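Local coordinates for succinic semialdehyde dehydrogenase (Streptococcus pyogenes MGAS1882, PDB 4YWV), which probably oxidises succinic semialdehyde to succinate with NAD(P)+ as hydride acceptor, as in other members of the aldehyde dehydrogenase family, at residues Y3-P8 against I159-A164; D27-A32 against I195-V200; V153-S158 against L184-D189. One frame throughout, in Å; residues are numbered along the deposited sequence.

All three contacts lie in or against the Rossmann-like domain of an aldehyde dehydrogenase. Contacts 1 and 3 lie 12 Å apart, centre to centre, and touch directly. Tyr3 OH meets Ile186 O at 2.5 Å, and Gln4 N meets Ser158 O at 3.1 Å, both probable hydrogen bonds. Both contacts touch the same bound 4-oxobutanoic acid, which probably lies in the adenosine part of the cofactor site. A second such molecule lies about 13 Å from the side chains of Ile159 and Leu154. Contact 2 is 14 Å from contact 3, centre to centre; Leu29 CD1 and Val153 CG1 meet at 3.9 Å. Contacts 1 and 2 do not touch; their nearest atoms are about 11 Å apart.

Contact 1. Residues Y3-P8 against I159-A164; sequences YQTIYP and ICPRSA. With SSN (4-oxobutanoic acid), chain D.
The CA atoms of Gln4 and Ile159 lie 5.6 Å apart, and Tyr3 lies nearest to Pro161. The touching parts point 77° apart. Here the N-terminal strand 4-7, half of a two-stranded antiparallel hairpin with strand 12-16, lies across the start of helix 161-174 in the Rossmann-like domain. Cys160 is the N-cap of that helix, and Pro161 opens its first turn. Pro161 CB is directed toward the strand, and the ring supplies much of the contact. Its CB packs on Tyr3 CB at 3.9 Å and lies at the edge of the tyrosine ring, near the ring plane. Its CG sits 3.7 Å from Gln4 N. Thr5 places OG1 beside its own backbone N (chi1 -73°), which brings this oxygen to 3.5 Å from Arg162 CB. The same hydroxyl is hydrogen-bonded to Asp73 of helix 63-74, a helix that Arg162 also touches. Tyr3 OH is hydrogen-bonded to Ile186 O; its approach to C4 of the bound 4-oxobutanoic acid, at 3.7 Å, is a plain contact. A water joins the two backbones: it accepts from Ile6 N at 2.6 Å and donates to Ile159 O at 2.9 Å.

Contact 2. Residues D27-A32 against I195-V200; sequences DVLERA and IADKRV
Leu29 lays its CB over one face of the Arg199 guanidinium, 3.7 Å above the plane and offset toward the rim. The leucine continues past the arginine, and its CD2 meets Asp197 CG at 3.6 Å. Its other methyl, CD1, packs on Val200 CG2 at 4.3 Å. Leu29 and Glu30 belong to helix 22-41. Asp197 and Arg199 belong to the turn between helix 188-196 and strand 200-206, so the contact packs an N-terminal helix against an alpha-to-beta connection of the Rossmann-like domain. The turn is a type I beta turn from Asp197 to Val200. It contains an Asx turn: Asp197 OD2 accepts from Arg199 N at 3.0 Å.

Arg199 makes salt bridges to Asp197 and Glu30, forming a three-residue network. It grips the Asp197 carboxylate side-on. Its NE bonds to the syn lone pair of Asp197 OD2 at 2.7 Å, almost straight at 171°. Its NH2 reaches Asp197 OD1 at 2.9 Å, somewhat tilted from the guanidinium plane. A bend at chi3 (-65°) turns the arginine back toward the aspartate. On the helix side, NH1 bonds to the anti side of Glu30 OE1 at 2.9 Å. That oxygen lies in the guanidinium plane, although the carboxylate itself is turned 46° from it.

Nearby, Lys224 NZ hydrogen-bonds to the carbonyls of Ile195, Asp197 and Val200, and Lys198 packs on Asn385 of the second subunit.

The arginine thus stands between two acids, which bind different nitrogens at its edge. Its positive charge probably offsets repulsion between the two carboxylates, and the network ties the helix to the turn at a partly buried surface where Leu29 supplies the apolar cover.

Contact 3. Residues V153-S158 against L184-D189; sequences VLKHAS and LFISYD. With SSN (4-oxobutanoic acid), chain D.
Lys155 and Tyr188 cross at about a right angle, with Lys155 CE over one face of the ring, offset toward its rim. The contact is a CH-pi interaction: Lys155 CE lies 4.3 Å from the centroid of the Tyr188 ring, 22° off its normal. CG of the lysine is anti to the backbone N (chi1 -165°), and a bend at chi2 then carries the chain across Ile186. There Lys155 CG meets Ile186 CG1 at 4.0 Å. Farther back, Val153 and Leu184 meet at a slant, with Val153 CB 3.6 Å from Leu184 CD1.

This is near the C-terminal end of strand 152-155, which runs parallel to the outermost strand, 181-183. Leu184 N continues the pairing with a 2.6 Å bond to Leu154 O. A water bridges the two segments just beyond, accepting from His156 N at 2.7 Å and donating to Leu184 O over a longer distance.

The 4-oxobutanoic acid lies between the loop after strand 152-155 and the start of helix 188-196. Tyr188 OH donates to its O1 at 2.9 Å, and Ser158 OG gives a weak bond to its O2 at 3.3 Å. The position of Lys155 NZ is doubtful, as it lies too close to the ligand.

In relatives the loop after the strand corresponding to 152-155 lines the adenosine part of the cofactor site. The ligand probably occupies part of that pocket, with Tyr188 OH as the main donor to the carboxylate and Ser158 OG a weak second.

Contact 1. Residues Y3-P8 against I159-A164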
# COMPACT_ATOMS: atom_id res chain seq x y z
N TYR A 3 20.27 -22.60 -5.74
CA TYR A 3 20.45 -22.23 -4.35
C TYR A 3 21.67 -22.97 -3.85
O TYR A 3 21.73 -24.19 -3.92
CB TYR A 3 19.22 -22.61 -3.54
CG TYR A 3 18.05 -21.75 -3.90
CD1 TYR A 3 17.33 -21.98 -5.07
CD2 TYR A 3 17.69 -20.67 -3.11
CE1 TYR A 3 16.29 -21.15 -5.44
CE2 TYR A 3 16.65 -19.82 -3.47
CZ TYR A 3 15.96 -20.06 -4.64
OH TYR A 3 14.94 -19.22 -5.01
N GLN A 4 22.64 -22.23 -3.33
CA GLN A 4 23.88 -22.85 -2.93
C GLN A 4 24.67 -22.06 -1.89
O GLN A 4 24.85 -20.85 -2.03
CB GLN A 4 24.71 -23.05 -4.20
CG GLN A 4 25.89 -23.97 -4.11
CD GLN A 4 26.35 -24.40 -5.50
OE1 GLN A 4 26.71 -23.57 -6.34
NE2 GLN A 4 26.33 -25.71 -5.75
N THR A 5 25.14 -22.75 -0.86
CA THR A 5 25.96 -22.11 0.18
C THR A 5 27.43 -22.16 -0.23
O THR A 5 28.03 -23.24 -0.30
CB THR A 5 25.84 -22.81 1.55
OG1 THR A 5 24.56 -22.52 2.13
CG2 THR A 5 26.94 -22.32 2.49
N ILE A 6 28.01 -21.00 -0.49
CA ILE A 6 29.41 -20.89 -0.87
C ILE A 6 30.07 -19.91 0.09
O ILE A 6 29.93 -18.70 -0.07
CB ILE A 6 29.57 -20.36 -2.29
CG1 ILE A 6 28.74 -21.20 -3.27
CG2 ILE A 6 31.03 -20.39 -2.68
CD1 ILE A 6 28.88 -20.76 -4.72
N TYR A 7 30.78 -20.44 1.08
CA TYR A 7 31.46 -19.61 2.08
C TYR A 7 32.28 -18.51 1.39
O TYR A 7 33.24 -18.79 0.67
CB TYR A 7 32.34 -20.50 2.95
CG TYR A 7 32.85 -19.85 4.22
CD1 TYR A 7 32.23 -18.70 4.75
CD2 TYR A 7 33.93 -20.39 4.92
CE1 TYR A 7 32.68 -18.13 5.94
CE2 TYR A 7 34.38 -19.83 6.11
CZ TYR A 7 33.76 -18.70 6.62
OH TYR A 7 34.23 -18.15 7.79
N PRO A 8 31.92 -17.24 1.61
CA PRO A 8 32.63 -16.11 1.00
C PRO A 8 34.10 -16.00 1.39
O PRO A 8 34.91 -15.43 0.65
CB PRO A 8 31.82 -14.90 1.45
CG PRO A 8 30.45 -15.46 1.68
CD PRO A 8 30.75 -16.76 2.37
N ILE A 159 22.10 -17.11 -2.45
CA ILE A 159 23.35 -17.36 -1.74
C ILE A 159 23.21 -17.56 -0.23
O ILE A 159 24.20 -17.55 0.48
CB ILE A 159 24.40 -16.23 -1.95
CG1 ILE A 159 23.88 -14.91 -1.40
CG2 ILE A 159 24.76 -16.11 -3.41
CD1 ILE A 159 24.95 -13.85 -1.23
N CYS A 160 21.98 -17.70 0.27
CA CYS A 160 21.81 -17.93 1.70
C CYS A 160 20.68 -18.92 1.99
O CYS A 160 19.90 -18.75 2.91
CB CYS A 160 21.57 -16.60 2.43
SG CYS A 160 19.99 -15.81 2.11
N PRO A 161 20.62 -20.00 1.21
CA PRO A 161 19.59 -21.02 1.37
C PRO A 161 19.61 -21.73 2.71
O PRO A 161 18.56 -22.00 3.28
CB PRO A 161 19.88 -21.97 0.21
CG PRO A 161 21.36 -21.92 0.13
CD PRO A 161 21.64 -20.44 0.24
N ARG A 162 20.80 -22.02 3.22
CA ARG A 162 20.90 -22.69 4.51
C ARG A 162 20.17 -21.87 5.57
O ARG A 162 19.51 -22.42 6.45
CB ARG A 162 22.36 -22.90 4.89
CG ARG A 162 22.55 -23.57 6.24
CD ARG A 162 21.94 -24.96 6.26
NE ARG A 162 21.65 -25.39 7.62
CZ ARG A 162 20.82 -26.39 7.92
NH1 ARG A 162 20.21 -27.07 6.96
NH2 ARG A 162 20.58 -26.69 9.20
N SER A 163 20.30 -20.55 5.49
CA SER A 163 19.64 -19.65 6.44
C SER A 163 18.13 -19.74 6.26
O SER A 163 17.38 -19.86 7.22
CB SER A 163 20.07 -18.20 6.21
OG SER A 163 21.47 -18.01 6.34
N ALA A 164 17.70 -19.68 5.00
CA ALA A 164 16.28 -19.73 4.66
C ALA A 164 15.65 -21.02 5.14
O ALA A 164 14.57 -21.02 5.73
CB ALA A 164 16.10 -19.59 3.16
C1 SSN D . 18.44 -14.36 -5.96
O1 SSN D . 17.94 -13.45 -5.24
C2 SSN D . 17.92 -15.77 -5.94
O2 SSN D . 19.40 -14.11 -6.71
C3 SSN D . 17.63 -16.23 -7.36
C4 SSN D . 17.29 -17.72 -7.39
O4 SSN D . 16.78 -18.25 -8.37
O HOH W 1 26.76 -18.75 -0.23

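Contact 2. Residues D27-A32 against I195-V200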
# COMPACT_ATOMS: atom_id res chain seq x y z
N ASP A 27 1.36 -27.81 -3.40
CA ASP A 27 1.02 -28.36 -2.09
C ASP A 27 1.30 -27.36 -0.98
O ASP A 27 0.50 -27.24 -0.05
CB ASP A 27 1.79 -29.65 -1.82
CG ASP A 27 1.35 -30.79 -2.72
OD1 ASP A 27 0.24 -30.70 -3.29
OD2 ASP A 27 2.11 -31.78 -2.85
N VAL A 28 2.42 -26.65 -1.07
CA VAL A 28 2.76 -25.67 -0.04
C VAL A 28 1.70 -24.57 -0.02
O VAL A 28 1.23 -24.17 1.05
CB VAL A 28 4.15 -25.04 -0.29
CG1 VAL A 28 4.38 -23.87 0.66
CG2 VAL A 28 5.24 -26.09 -0.09
N LEU A 29 1.32 -24.11 -1.20
CA LEU A 29 0.33 -23.05 -1.33
C LEU A 29 -1.06 -23.48 -0.83
O LEU A 29 -1.77 -22.68 -0.20
CB LEU A 29 0.26 -22.59 -2.78
CG LEU A 29 0.71 -21.16 -3.09
CD1 LEU A 29 1.95 -20.76 -2.31
CD2 LEU A 29 0.98 -21.07 -4.57
N GLU A 30 -1.45 -24.72 -1.09
CA GLU A 30 -2.75 -25.22 -0.63
C GLU A 30 -2.75 -25.42 0.88
O GLU A 30 -3.76 -25.17 1.53
CB GLU A 30 -3.10 -26.54 -1.34
CG GLU A 30 -4.47 -27.16 -0.96
CD GLU A 30 -5.66 -26.21 -1.16
OE1 GLU A 30 -5.52 -25.19 -1.86
OE2 GLU A 30 -6.75 -26.51 -0.61
N ARG A 31 -1.63 -25.87 1.43
CA ARG A 31 -1.52 -26.08 2.87
C ARG A 31 -1.62 -24.77 3.62
O ARG A 31 -2.29 -24.68 4.66
CB ARG A 31 -0.18 -26.75 3.21
CG ARG A 31 0.09 -26.83 4.71
CD ARG A 31 1.38 -27.57 5.02
NE ARG A 31 2.58 -26.82 4.63
CZ ARG A 31 3.82 -27.29 4.71
NH1 ARG A 31 4.04 -28.52 5.16
NH2 ARG A 31 4.86 -26.53 4.36
N ALA A 32 -0.95 -23.75 3.09
CA ALA A 32 -0.93 -22.41 3.68
C ALA A 32 -2.30 -21.74 3.60
O ALA A 32 -2.72 -21.06 4.54
CB ALA A 32 0.09 -21.55 2.97
N ILE A 195 2.72 -15.29 -7.33
CA ILE A 195 2.06 -13.99 -7.27
C ILE A 195 0.75 -14.01 -8.04
O ILE A 195 -0.16 -13.25 -7.74
CB ILE A 195 2.96 -12.90 -7.84
CG1 ILE A 195 4.20 -12.76 -6.96
CG2 ILE A 195 2.19 -11.58 -7.96
CD1 ILE A 195 5.31 -11.95 -7.61
N ALA A 196 0.65 -14.90 -9.02
CA ALA A 196 -0.55 -15.01 -9.82
C ALA A 196 -1.59 -15.93 -9.17
O ALA A 196 -2.75 -15.93 -9.56
CB ALA A 196 -0.21 -15.53 -11.20
N ASP A 197 -1.17 -16.71 -8.18
CA ASP A 197 -2.07 -17.63 -7.48
C ASP A 197 -3.11 -16.88 -6.63
O ASP A 197 -2.77 -15.97 -5.88
CB ASP A 197 -1.25 -18.55 -6.58
CG ASP A 197 -1.99 -19.82 -6.20
OD1 ASP A 197 -1.90 -20.81 -6.96
OD2 ASP A 197 -2.66 -19.82 -5.14
N LYS A 198 -4.38 -17.28 -6.73
CA LYS A 198 -5.44 -16.60 -5.97
C LYS A 198 -5.31 -16.77 -4.46
O LYS A 198 -5.85 -15.96 -3.71
CB LYS A 198 -6.82 -17.09 -6.41
CG LYS A 198 -7.16 -18.50 -5.97
CD LYS A 198 -8.54 -18.94 -6.48
CE LYS A 198 -9.67 -18.08 -5.91
NZ LYS A 198 -11.03 -18.56 -6.37
N ARG A 199 -4.60 -17.81 -4.02
CA ARG A 199 -4.41 -18.06 -2.59
C ARG A 199 -3.43 -17.07 -1.93
O ARG A 199 -3.39 -16.92 -0.70
CB ARG A 199 -3.94 -19.49 -2.37
CG ARG A 199 -5.02 -20.52 -2.69
CD ARG A 199 -4.49 -21.93 -2.79
NE ARG A 199 -3.56 -22.07 -3.91
CZ ARG A 199 -3.22 -23.24 -4.45
NH1 ARG A 199 -3.74 -24.37 -3.98
NH2 ARG A 199 -2.37 -23.28 -5.47
N VAL A 200 -2.65 -16.40 -2.76
CA VAL A 200 -1.68 -15.42 -2.29
C VAL A 200 -2.32 -14.04 -2.42
O VAL A 200 -2.72 -13.63 -3.51
CB VAL A 200 -0.40 -15.51 -3.11
CG1 VAL A 200 0.56 -14.41 -2.70
CG2 VAL A 200 0.23 -16.86 -2.92

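Contact 3. Residues V153-S158 against L184-D189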
# COMPACT_ATOMS: atom_id res chain seq x y z
N VAL A 153 4.95 -17.52 2.72
CA VAL A 153 5.80 -18.31 1.83
C VAL A 153 6.99 -17.40 1.54
O VAL A 153 6.83 -16.22 1.20
CB VAL A 153 5.09 -18.74 0.50
CG1 VAL A 153 4.06 -19.81 0.82
CG2 VAL A 153 4.44 -17.54 -0.19
N LEU A 154 8.18 -17.96 1.69
CA LEU A 154 9.41 -17.21 1.54
C LEU A 154 10.29 -17.59 0.37
O LEU A 154 10.56 -18.77 0.14
CB LEU A 154 10.23 -17.33 2.83
CG LEU A 154 11.71 -16.93 2.78
CD1 LEU A 154 11.84 -15.42 2.57
CD2 LEU A 154 12.39 -17.35 4.08
N LYS A 155 10.73 -16.56 -0.34
CA LYS A 155 11.64 -16.72 -1.47
C LYS A 155 12.85 -15.92 -1.01
O LYS A 155 12.84 -14.70 -1.06
CB LYS A 155 11.05 -16.11 -2.73
CG LYS A 155 11.75 -16.52 -4.01
CD LYS A 155 13.14 -15.94 -4.09
CE LYS A 155 13.84 -16.38 -5.35
NZ LYS A 155 15.30 -16.18 -5.20
N HIS A 156 13.86 -16.63 -0.52
CA HIS A 156 15.07 -15.99 -0.03
C HIS A 156 16.14 -15.93 -1.11
O HIS A 156 16.01 -16.55 -2.17
CB HIS A 156 15.62 -16.77 1.17
CG HIS A 156 16.18 -15.89 2.24
ND1 HIS A 156 16.80 -14.68 1.96
CD2 HIS A 156 16.21 -16.02 3.59
CE1 HIS A 156 17.18 -14.11 3.09
NE2 HIS A 156 16.84 -14.90 4.09
N ALA A 157 17.20 -15.18 -0.82
CA ALA A 157 18.30 -15.04 -1.76
C ALA A 157 18.96 -16.39 -2.07
O ALA A 157 19.01 -17.28 -1.21
CB ALA A 157 19.33 -14.06 -1.21
N SER A 158 19.47 -16.53 -3.28
CA SER A 158 20.11 -17.77 -3.71
C SER A 158 21.42 -18.11 -2.99
O SER A 158 21.79 -19.28 -2.92
CB SER A 158 20.37 -17.73 -5.22
OG SER A 158 21.21 -16.63 -5.54
N LEU A 184 10.85 -21.36 0.02
CA LEU A 184 10.67 -21.82 -1.35
C LEU A 184 11.93 -21.65 -2.20
O LEU A 184 12.31 -20.54 -2.56
CB LEU A 184 9.54 -21.05 -2.03
CG LEU A 184 8.22 -20.90 -1.27
CD1 LEU A 184 7.31 -19.97 -2.02
CD2 LEU A 184 7.58 -22.25 -1.07
N PHE A 185 12.58 -22.76 -2.52
CA PHE A 185 13.76 -22.71 -3.36
C PHE A 185 13.23 -22.77 -4.79
O PHE A 185 13.37 -23.78 -5.48
CB PHE A 185 14.68 -23.90 -3.08
CG PHE A 185 15.40 -23.83 -1.76
CD1 PHE A 185 15.94 -22.62 -1.33
CD2 PHE A 185 15.59 -24.96 -0.99
CE1 PHE A 185 16.67 -22.56 -0.14
CE2 PHE A 185 16.32 -24.91 0.20
CZ PHE A 185 16.86 -23.71 0.62
N ILE A 186 12.63 -21.68 -5.23
CA ILE A 186 12.04 -21.62 -6.55
C ILE A 186 12.74 -20.62 -7.48
O ILE A 186 13.59 -19.84 -7.06
CB ILE A 186 10.55 -21.26 -6.44
CG1 ILE A 186 10.38 -19.95 -5.66
CG2 ILE A 186 9.80 -22.38 -5.73
CD1 ILE A 186 8.94 -19.57 -5.35
N SER A 187 12.38 -20.67 -8.75
CA SER A 187 12.94 -19.78 -9.74
C SER A 187 12.10 -18.51 -9.76
O SER A 187 11.04 -18.45 -9.13
CB SER A 187 12.90 -20.45 -11.11
OG SER A 187 11.56 -20.77 -11.45
N TYR A 188 12.56 -17.48 -10.47
CA TYR A 188 11.78 -16.26 -10.55
C TYR A 188 10.55 -16.48 -11.43
O TYR A 188 9.60 -15.69 -11.42
CB TYR A 188 12.65 -15.11 -11.06
CG TYR A 188 13.42 -14.46 -9.92
CD1 TYR A 188 12.76 -13.67 -8.97
CD2 TYR A 188 14.79 -14.69 -9.74
CE1 TYR A 188 13.43 -13.12 -7.88
CE2 TYR A 188 15.48 -14.14 -8.65
CZ TYR A 188 14.80 -13.36 -7.72
OH TYR A 188 15.47 -12.82 -6.64
N ASP A 189 10.55 -17.59 -12.16
CA ASP A 189 9.42 -17.95 -13.00
C ASP A 189 8.30 -18.45 -12.06
O ASP A 189 7.14 -18.07 -12.19
CB ASP A 189 9.83 -19.09 -13.94
CG ASP A 189 9.40 -18.84 -15.37
OD1 ASP A 189 10.02 -17.98 -16.04
OD2 ASP A 189 8.45 -19.52 -15.81
C1 SSN D . 18.44 -14.36 -5.96
O1 SSN D . 17.94 -13.45 -5.24
C2 SSN D . 17.92 -15.77 -5.94
O2 SSN D . 19.40 -14.11 -6.71
C3 SSN D . 17.63 -16.23 -7.36
C4 SSN D . 17.29 -17.72 -7.39
O4 SSN D . 16.78 -18.25 -8.37
O HOH W 2 14.35 -19.24 -0.36